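Long-range contacts in clan CA, family C40, NlpC/P60 superfamily cysteine peptidase (Trichomonas vaginalis, PDB 6BIO), which probably acts as a cysteine peptidase of the NlpC/P60 type that hydrolyses bacterial peptidoglycan, its catalytic domain joined to a bacterial SH3-like domain: residues Q209-A214 and S270-Y275; L48-Y53 and S175-Y180. One frame throughout, in Å; residues are numbered along the deposited sequence.

Contact 1: Q209-A214 and S270-Y275; sequences QLIEDA and STIRRY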
loop_
_atom_site.group_PDB
_atom_site.type_symbol
_atom_site.label_atom_id
_atom_site.label_comp_id
_atom_site.label_asym_id
_atom_site.label_seq_id
_atom_site.Cartn_x
_atom_site.Cartn_y
_atom_site.Cartn_z
ATOM N N GLN A 209 2.277 -11.463 9.893
ATOM C CA GLN A 209 2.783 -12.767 10.279
ATOM C C GLN A 209 3.834 -12.575 11.367
ATOM O O GLN A 209 4.765 -11.786 11.228
ATOM C CB GLN A 209 3.395 -13.449 9.048
ATOM C CG GLN A 209 4.056 -14.817 9.301
ATOM C CD GLN A 209 4.863 -15.270 8.081
ATOM O OE1 GLN A 209 4.792 -14.664 7.002
ATOM N NE2 GLN A 209 5.653 -16.313 8.256
ATOM N N LEU A 210 3.728 -13.333 12.437
ATOM C CA LEU A 210 4.655 -13.215 13.555
ATOM C C LEU A 210 5.943 -13.972 13.261
ATOM O O LEU A 210 5.910 -15.172 12.984
ATOM C CB LEU A 210 3.989 -13.778 14.808
ATOM C CG LEU A 210 4.753 -13.653 16.122
ATOM C CD1 LEU A 210 4.994 -12.203 16.453
ATOM C CD2 LEU A 210 4.003 -14.335 17.268
ATOM N N ILE A 211 7.070 -13.276 13.305
ATOM C CA ILE A 211 8.386 -13.870 13.091
ATOM C C ILE A 211 8.995 -14.048 14.487
ATOM O O ILE A 211 9.480 -13.094 15.092
ATOM C CB ILE A 211 9.274 -12.996 12.192
ATOM C CG1 ILE A 211 8.556 -12.617 10.876
ATOM C CG2 ILE A 211 10.596 -13.726 11.909
ATOM C CD1 ILE A 211 8.181 -13.800 10.017
ATOM N N GLU A 212 8.966 -15.266 15.009
ATOM C CA GLU A 212 9.256 -15.451 16.421
ATOM C C GLU A 212 10.748 -15.378 16.744
ATOM O O GLU A 212 11.103 -14.966 17.848
ATOM C CB GLU A 212 8.693 -16.794 16.877
ATOM C CG GLU A 212 8.823 -17.001 18.359
ATOM C CD GLU A 212 8.099 -18.263 18.825
ATOM O OE1 GLU A 212 7.618 -19.024 17.957
ATOM O OE2 GLU A 212 7.990 -18.479 20.055
ATOM N N ASP A 213 11.626 -15.780 15.819
ATOM C CA ASP A 213 13.075 -15.774 16.013
ATOM C C ASP A 213 13.692 -14.678 15.152
ATOM O O ASP A 213 13.550 -14.692 13.928
ATOM C CB ASP A 213 13.622 -17.155 15.642
ATOM C CG ASP A 213 15.144 -17.266 15.739
ATOM O OD1 ASP A 213 15.835 -16.309 16.153
ATOM O OD2 ASP A 213 15.651 -18.358 15.375
ATOM N N ALA A 214 14.342 -13.703 15.791
ATOM C CA ALA A 214 15.004 -12.615 15.081
ATOM C C ALA A 214 15.967 -13.097 14.010
ATOM O O ALA A 214 16.210 -12.358 13.053
ATOM C CB ALA A 214 15.738 -11.701 16.059
ATOM N N SER A 270 9.090 -5.954 21.043
ATOM C CA SER A 270 7.801 -6.601 21.342
ATOM C C SER A 270 7.565 -7.727 20.346
ATOM O O SER A 270 7.613 -8.894 20.716
ATOM C CB SER A 270 6.671 -5.587 21.313
ATOM O OG SER A 270 5.451 -6.228 21.465
ATOM N N THR A 271 7.313 -7.400 19.075
ATOM C CA THR A 271 7.204 -8.430 18.049
ATOM C C THR A 271 7.884 -7.985 16.765
ATOM O O THR A 271 8.122 -6.798 16.525
ATOM C CB THR A 271 5.732 -8.868 17.738
ATOM O OG1 THR A 271 5.005 -7.828 17.114
ATOM C CG2 THR A 271 4.997 -9.376 18.983
ATOM N N ILE A 272 8.197 -8.978 15.948
ATOM C CA ILE A 272 8.626 -8.815 14.558
ATOM C C ILE A 272 7.477 -9.302 13.692
ATOM O O ILE A 272 7.009 -10.439 13.852
ATOM C CB ILE A 272 9.908 -9.615 14.277
ATOM C CG1 ILE A 272 11.040 -9.187 15.248
ATOM C CG2 ILE A 272 10.307 -9.427 12.804
ATOM C CD1 ILE A 272 12.204 -10.132 15.226
ATOM N N ARG A 273 7.017 -8.442 12.773
ATOM C CA ARG A 273 5.818 -8.725 12.004
ATOM C C ARG A 273 6.101 -8.566 10.515
ATOM O O ARG A 273 6.715 -7.572 10.082
ATOM C CB ARG A 273 4.678 -7.774 12.378
ATOM C CG ARG A 273 4.173 -7.903 13.795
ATOM C CD ARG A 273 3.588 -9.247 14.068
ATOM N NE ARG A 273 2.915 -9.291 15.361
ATOM C CZ ARG A 273 1.941 -10.132 15.676
ATOM N NH1 ARG A 273 1.456 -10.966 14.774
ATOM N NH2 ARG A 273 1.421 -10.097 16.913
ATOM N N ARG A 274 5.620 -9.530 9.740
ATOM C CA ARG A 274 5.844 -9.601 8.296
ATOM C C ARG A 274 4.502 -9.377 7.600
ATOM O O ARG A 274 3.604 -10.230 7.648
ATOM C CB ARG A 274 6.447 -10.956 7.934
ATOM C CG ARG A 274 6.638 -11.139 6.436
ATOM C CD ARG A 274 7.535 -12.326 6.114
ATOM N NE ARG A 274 8.838 -12.158 6.762
ATOM C CZ ARG A 274 9.714 -13.124 6.992
ATOM N NH1 ARG A 274 9.493 -14.371 6.577
ATOM N NH2 ARG A 274 10.844 -12.839 7.637
ATOM N N TYR A 275 4.358 -8.206 7.001
ATOM C CA TYR A 275 3.129 -7.820 6.327
ATOM C C TYR A 275 3.164 -8.109 4.838
ATOM O O TYR A 275 2.136 -7.968 4.173
ATOM C CB TYR A 275 2.837 -6.339 6.571
ATOM C CG TYR A 275 2.228 -6.053 7.918
ATOM C CD1 TYR A 275 3.005 -5.902 9.049
ATOM C CD2 TYR A 275 0.861 -5.899 8.039
ATOM C CE1 TYR A 275 2.410 -5.612 10.280
ATOM C CE2 TYR A 275 0.269 -5.619 9.268
ATOM C CZ TYR A 275 1.053 -5.481 10.376
ATOM O OH TYR A 275 0.437 -5.116 11.559
#
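Gln209 pairs with Arg274 across an antiparallel edge of the NlpC/P60 sheet, where the short strand 209-210 lies against strand 269-274. Three backbone hydrogen bonds hold the edge. Gln209 N donates to Arg274 O and Arg274 N returns a bond to Gln209 O at 2.8 Å. Ile211 N then reaches Ile272 O at 2.9 Å. The same Gln209 O also receives a CA-H...O contact from Arg273. Between these bonds sits the non-hydrogen-bonded pair Leu210 and Arg273.

Apolar carbons meet both guanidinium groups face-on. On one side of the sheet, Leu210 CD1 lies 3.7 Å above the centre of the Arg273 guanidinium plane and also rests 3.6 Å from Thr271 CB. On the other, Ile211 CD1 sits over the centre of the Arg274 guanidinium face, 3.5 Å from Arg274 CZ. The Arg274 side chain leaves with CG anti to its backbone N and bends at chi3 (-58°), which turns the group over Ile211; Gln209 runs alongside it, OE1 3.7 Å from Arg274 CD. Farther along, Ile272 CG2 packs on Ile211 CB at 3.8 Å, while its CD1 touches Ala214.

The N-H groups find other partners. Arg273 NE bonds Thr271 OG1, which is itself hydrogen-bonded to Asp205 OD1, and Arg273 NH1 bonds Gly208 O, whereas Arg274 NH2 forms a salt bridge with Asp221 and a hydrogen bond with Asp216 O. Both guanidinium groups therefore offer a flat face to aliphatic carbon while their N-H groups are taken up by hydrogen bonds and, for Arg274, a salt bridge, so the outermost strand of the sheet is fastened by backbone bonds and by fixed cationic groups that double as apolar surfaces.

Contact 2: L48-Y53 and S175-Y180; sequences LYFDYY and SGPDTY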
loop_
_atom_site.group_PDB
_atom_site.type_symbol
_atom_site.label_atom_id
_atom_site.label_comp_id
_atom_site.label_asym_id
_atom_site.label_seq_id
_atom_site.Cartn_x
_atom_site.Cartn_y
_atom_site.Cartn_z
ATOM N N LEU A 48 -7.647 7.834 7.498
ATOM C CA LEU A 48 -6.695 7.725 6.400
ATOM C C LEU A 48 -6.095 9.100 6.135
ATOM O O LEU A 48 -6.600 10.102 6.636
ATOM C CB LEU A 48 -7.312 7.135 5.126
ATOM C CG LEU A 48 -7.747 5.688 5.237
ATOM C CD1 LEU A 48 -8.434 5.274 3.945
ATOM C CD2 LEU A 48 -6.598 4.762 5.589
ATOM N N TYR A 49 -4.984 9.137 5.374
ATOM C CA TYR A 49 -4.072 10.286 5.397
ATOM C C TYR A 49 -3.742 10.825 4.006
ATOM O O TYR A 49 -3.770 10.105 3.007
ATOM C CB TYR A 49 -2.793 9.936 6.186
ATOM C CG TYR A 49 -3.129 9.565 7.597
ATOM C CD1 TYR A 49 -3.433 10.535 8.530
ATOM C CD2 TYR A 49 -3.283 8.233 7.968
ATOM C CE1 TYR A 49 -3.779 10.215 9.824
ATOM C CE2 TYR A 49 -3.671 7.899 9.224
ATOM C CZ TYR A 49 -3.924 8.883 10.165
ATOM O OH TYR A 49 -4.310 8.543 11.454
ATOM N N PHE A 50 -3.383 12.106 3.997
ATOM C CA PHE A 50 -3.026 12.814 2.783
ATOM C C PHE A 50 -2.010 12.041 1.959
ATOM O O PHE A 50 -1.019 11.524 2.484
ATOM C CB PHE A 50 -2.437 14.163 3.197
ATOM C CG PHE A 50 -1.957 14.985 2.047
ATOM C CD1 PHE A 50 -2.842 15.545 1.140
ATOM C CD2 PHE A 50 -0.606 15.128 1.850
ATOM C CE1 PHE A 50 -2.339 16.250 0.071
ATOM C CE2 PHE A 50 -0.106 15.890 0.780
ATOM C CZ PHE A 50 -0.965 16.419 -0.109
ATOM N N ASP A 51 -2.255 11.959 0.647
ATOM C CA ASP A 51 -1.355 11.381 -0.341
ATOM C C ASP A 51 -1.266 9.865 -0.279
ATOM O O ASP A 51 -0.445 9.297 -0.981
ATOM C CB ASP A 51 0.015 12.049 -0.327
ATOM C CG ASP A 51 0.768 11.913 -1.634
ATOM O OD1 ASP A 51 0.172 12.170 -2.696
ATOM O OD2 ASP A 51 1.971 11.611 -1.606
ATOM N N TYR A 52 -2.122 9.210 0.509
ATOM C CA TYR A 52 -2.283 7.773 0.388
ATOM C C TYR A 52 -3.021 7.446 -0.904
ATOM O O TYR A 52 -3.870 8.204 -1.374
ATOM C CB TYR A 52 -3.073 7.220 1.587
ATOM C CG TYR A 52 -2.280 6.995 2.879
ATOM C CD1 TYR A 52 -1.018 7.556 3.074
ATOM C CD2 TYR A 52 -2.804 6.204 3.905
ATOM C CE1 TYR A 52 -0.323 7.347 4.242
ATOM C CE2 TYR A 52 -2.100 5.998 5.064
ATOM C CZ TYR A 52 -0.863 6.561 5.236
ATOM O OH TYR A 52 -0.168 6.353 6.396
ATOM N N TYR A 53 -2.703 6.275 -1.450
ATOM C CA TYR A 53 -3.371 5.738 -2.629
ATOM C C TYR A 53 -4.349 4.635 -2.217
ATOM O O TYR A 53 -4.059 3.815 -1.337
ATOM C CB TYR A 53 -2.331 5.198 -3.621
ATOM C CG TYR A 53 -1.273 6.175 -4.084
ATOM C CD1 TYR A 53 -1.443 7.528 -4.016
ATOM C CD2 TYR A 53 -0.091 5.689 -4.583
ATOM C CE1 TYR A 53 -0.442 8.393 -4.454
ATOM C CE2 TYR A 53 0.903 6.533 -5.059
ATOM C CZ TYR A 53 0.715 7.877 -4.979
ATOM O OH TYR A 53 1.718 8.723 -5.437
ATOM N N SER A 175 2.370 11.227 8.168
ATOM C CA SER A 175 2.616 10.061 7.343
ATOM C C SER A 175 2.938 10.449 5.893
ATOM O O SER A 175 2.601 9.711 4.964
ATOM C CB SER A 175 1.468 9.071 7.403
ATOM O OG SER A 175 0.261 9.699 7.073
ATOM N N GLY A 176 3.615 11.569 5.678
ATOM C CA GLY A 176 4.162 11.912 4.377
ATOM C C GLY A 176 3.352 12.916 3.606
ATOM O O GLY A 176 2.192 13.203 3.934
ATOM N N PRO A 177 3.935 13.435 2.516
ATOM C CA PRO A 177 5.174 12.946 1.896
ATOM C C PRO A 177 6.474 13.447 2.506
ATOM O O PRO A 177 7.493 12.834 2.244
ATOM C CB PRO A 177 5.070 13.475 0.445
ATOM C CG PRO A 177 4.249 14.669 0.586
ATOM C CD PRO A 177 3.204 14.337 1.624
ATOM N N ASP A 178 6.453 14.531 3.278
ATOM C CA ASP A 178 7.697 15.154 3.704
ATOM C C ASP A 178 8.060 14.899 5.148
ATOM O O ASP A 178 9.248 14.974 5.479
ATOM C CB ASP A 178 7.635 16.663 3.565
ATOM C CG ASP A 178 7.611 17.068 2.140
ATOM O OD1 ASP A 178 8.557 16.702 1.389
ATOM O OD2 ASP A 178 6.648 17.719 1.778
ATOM N N THR A 179 7.085 14.628 6.020
ATOM C CA THR A 179 7.376 14.429 7.432
ATOM C C THR A 179 6.644 13.189 7.927
ATOM O O THR A 179 5.622 12.780 7.352
ATOM C CB THR A 179 6.995 15.651 8.280
ATOM O OG1 THR A 179 5.573 15.859 8.244
ATOM C CG2 THR A 179 7.745 16.901 7.830
ATOM N N TYR A 180 7.188 12.568 8.980
ATOM C CA TYR A 180 6.728 11.261 9.421
ATOM C C TYR A 180 6.923 11.116 10.913
ATOM O O TYR A 180 7.869 11.657 11.481
ATOM C CB TYR A 180 7.556 10.135 8.781
ATOM C CG TYR A 180 7.237 9.929 7.318
ATOM C CD1 TYR A 180 6.199 9.128 6.944
ATOM C CD2 TYR A 180 7.947 10.596 6.323
ATOM C CE1 TYR A 180 5.876 8.950 5.633
ATOM C CE2 TYR A 180 7.628 10.466 4.998
ATOM C CZ TYR A 180 6.579 9.633 4.653
ATOM O OH TYR A 180 6.211 9.495 3.331
HETATM O O HOH W 1 1.403 9.985 2.463
HETATM O O HOH W 2 0.083 11.723 5.004
#
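Tyr49 and Ser175 stand 7.0 Å apart at their CA atoms, and Asp51 and Pro177 are spaced much the same, too far for backbone pairing. A type II beta turn, closed by Tyr52 N to Tyr49 O, carries residues 49-52 past the loop 175-178, which contains a cis peptide bond before Pro177. Two waters span the separation. Water 1 donates to Phe50 O and to Ser175 O, the second at 2.8 Å; water 2 donates to Phe50 O and to Gly176 O, and is also hydrogen-bonded to Ser175 OG at 2.9 Å. More acceptors surround each water than it has protons, so these bonds are probably shared over time.

Ser175 borders both tyrosines. Its OG, set between the backbone N and the carbonyl carbon (chi1 55°), comes 3.2 Å from Tyr49 CB, while its CB touches Tyr52 OH at 3.3 Å. The two tyrosines in turn support one another: Tyr49 CB lies over the centre of the Tyr52 ring. Farther along the turn, Phe50 presents its ring edge to the loop, with CE2 3.8 Å from Pro177 CD and Gly176 O in the ring plane. Asp51 OD2 makes a looser approach to Pro177 CB.

Helix 182-191 backs the contact: Tyr52 OH is hydrogen-bonded to Gln187 and Tyr49 also touches that residue. Asp51 forms salt bridges with Arg192, just beyond this helix, and with Arg22 on strand 19-23, whose Leu23 bonds the turn through its backbone. The turn joining strands 46-49 and 53-60 of the N-terminal part is thus set, through water and aromatic side chains, against the NlpC/P60 domain.

Overall arrangement
Contact 1 stays within the NlpC/P60 domain, joining an outermost strand to its sheet, whereas contact 2 spans from the N-terminal beta structure to that domain; their centres lie 25 Å apart and they share no strand or helix. Both are partly buried, but contact 1 has several exposed residues and sits farther from the centre of the chain, while the residues meeting in contact 2 are all at least partly shielded. Contact 1 uses direct backbone bonds and aliphatic groups over guanidinium faces. Contact 2, with about half the buried surface, relies on bridging water, tyrosines and proline, where two parts of the chain meet without sharing a sheet.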